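Local coordinates for pyruvate carboxylase protein (Rhizobium etli, PDB 2QF7) that belongs to the multidomain biotin-dependent carboxylases, joining a biotin carboxylase unit of ATP-grasp type to a TIM-barrel domain and a biotin-carrying domain, at residues 235-240 / 338-343. Residues are numbered along the deposited sequence; the frame is centred on the assembly and turned at random.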
loop_
_atom_site.group_PDB
_atom_site.type_symbol
_atom_site.label_atom_id
_atom_site.label_comp_id
_atom_site.label_asym_id
_atom_site.label_seq_id
_atom_site.Cartn_x
_atom_site.Cartn_y
_atom_site.Cartn_z
ATOM N N ASP A 235 -20.369 19.547 65.290
ATOM C CA ASP A 235 -19.853 20.864 64.973
ATOM C C ASP A 235 -18.959 21.376 66.091
ATOM O O ASP A 235 -18.866 20.749 67.136
ATOM C CB ASP A 235 -20.986 21.859 64.602
ATOM C CG ASP A 235 -21.876 22.246 65.772
ATOM O OD1 ASP A 235 -21.499 22.111 66.974
ATOM O OD2 ASP A 235 -22.976 22.752 65.474
ATOM N N THR A 236 -18.314 22.511 65.853
ATOM C CA THR A 236 -17.400 23.139 66.815
ATOM C C THR A 236 -18.123 23.746 68.031
ATOM O O THR A 236 -17.491 24.374 68.920
ATOM C CB THR A 236 -16.607 24.244 66.123
ATOM O OG1 THR A 236 -17.518 25.237 65.636
ATOM C CG2 THR A 236 -15.813 23.671 64.942
ATOM N N HIS A 237 -19.437 23.562 68.100
ATOM C CA HIS A 237 -20.207 24.123 69.222
ATOM C C HIS A 237 -20.827 23.075 70.156
ATOM O O HIS A 237 -21.658 23.399 70.998
ATOM C CB HIS A 237 -21.276 25.074 68.683
ATOM C CG HIS A 237 -20.729 26.170 67.818
ATOM N ND1 HIS A 237 -20.941 26.223 66.458
ATOM C CD2 HIS A 237 -19.981 27.256 68.120
ATOM C CE1 HIS A 237 -20.349 27.296 65.961
ATOM N NE2 HIS A 237 -19.758 27.937 66.949
ATOM N N GLY A 238 -20.421 21.815 70.011
ATOM C CA GLY A 238 -20.904 20.749 70.896
ATOM C C GLY A 238 -22.193 20.082 70.422
ATOM O O GLY A 238 -22.825 19.324 71.179
ATOM N N ASN A 239 -22.626 20.401 69.206
ATOM C CA ASN A 239 -23.836 19.786 68.650
ATOM C C ASN A 239 -23.406 18.578 67.873
ATOM O O ASN A 239 -22.464 18.668 67.084
ATOM C CB ASN A 239 -24.581 20.732 67.695
ATOM C CG ASN A 239 -24.995 22.029 68.359
ATOM O OD1 ASN A 239 -25.569 22.005 69.432
ATOM N ND2 ASN A 239 -24.719 23.168 67.711
ATOM N N VAL A 240 -24.092 17.454 68.097
ATOM C CA VAL A 240 -23.908 16.257 67.274
ATOM C C VAL A 240 -25.274 15.776 66.760
ATOM O O VAL A 240 -26.269 15.829 67.490
ATOM C CB VAL A 240 -23.157 15.143 68.058
ATOM C CG1 VAL A 240 -21.724 15.622 68.453
ATOM C CG2 VAL A 240 -23.905 14.757 69.355
ATOM N N GLY A 338 -17.204 27.130 60.919
ATOM C CA GLY A 338 -17.745 27.625 62.179
ATOM C C GLY A 338 -19.265 27.652 62.323
ATOM O O GLY A 338 -19.755 28.141 63.310
ATOM N N ALA A 339 -20.015 27.113 61.352
ATOM C CA ALA A 339 -21.479 27.128 61.424
ATOM C C ALA A 339 -21.998 26.183 62.506
ATOM O O ALA A 339 -21.352 25.181 62.846
ATOM C CB ALA A 339 -22.102 26.732 60.048
ATOM N N ALA A 340 -23.170 26.512 63.035
ATOM C CA ALA A 340 -23.866 25.664 63.986
ATOM C C ALA A 340 -24.903 24.752 63.280
ATOM O O ALA A 340 -25.743 25.236 62.490
ATOM C CB ALA A 340 -24.559 26.519 65.046
ATOM N N ILE A 341 -24.832 23.454 63.581
ATOM C CA ILE A 341 -25.818 22.469 63.098
ATOM C C ILE A 341 -27.167 22.947 63.625
ATOM O O ILE A 341 -27.264 23.374 64.773
ATOM C CB ILE A 341 -25.506 21.039 63.649
ATOM C CG1 ILE A 341 -24.318 20.426 62.915
ATOM C CG2 ILE A 341 -26.742 20.095 63.550
ATOM C CD1 ILE A 341 -23.737 19.234 63.659
ATOM N N GLY A 342 -28.171 22.944 62.757
ATOM C CA GLY A 342 -29.505 23.410 63.106
ATOM C C GLY A 342 -29.839 24.710 62.397
ATOM O O GLY A 342 -31.008 25.046 62.244
ATOM N N THR A 343 -28.816 25.453 61.974
ATOM C CA THR A 343 -29.015 26.723 61.259
ATOM C C THR A 343 -28.922 26.497 59.739
ATOM O O THR A 343 -28.196 25.608 59.293
ATOM C CB THR A 343 -27.994 27.815 61.680
ATOM O OG1 THR A 343 -26.670 27.379 61.360
ATOM C CG2 THR A 343 -28.073 28.131 63.157
HETATM O O HOH W 1 -18.863 24.299 63.649
#
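Asp-235 meets Ile-341 through a carboxylate oxygen: Ile-341 N donates to Asp-235 OD2 at 2.7 Å, nearly straight (166°), on the anti lone pair. The syn lone pair of the same oxygen takes Asn-239 ND2 at 2.9 Å, and the partner lies close to the amide plane of Asn-239. OD1 turns back on its own loop, accepting His-237 N at 2.8 Å and Asn-239 N at 3.0 Å from opposite faces of the carboxylate plane; the first of these bonds defines an Asx turn. Four N-H groups thus fix the rotation of this buried carboxylate and would be expected to favour its charged form. With CG between the backbone N and carbonyl carbon (chi1 69°), OD1 faces amides of its own loop while OD2 faces Ile-341 N. Thr-236 N donates at 2.9 Å to a water that in turn donates to Ala-339 O at 2.8 Å. The imidazole of His-237 lies beside Gly-338 to Ala-340, but its modelled orientation is doubtful. Asn-239 CB packs 4.2 Å from Ile-341 CB, and the CD1 methyl of Ile-341 lies near Asn-239 O. The isoleucine side chain runs at an oblique angle to that of Asp-235, CG1 coming 3.7 Å from Asp-235 OD2, and also touches Val-348. Topologically, the type I turn from Asp-235 to Gly-238 links antiparallel strands 225-234 and 240-252, and Gly-338 ends helix 328-336 in a Schellman motif. The connection of a beta hairpin, carrying an Asx turn, is thus joined to the loop following that Schellman motif, within the ATP-grasp family region.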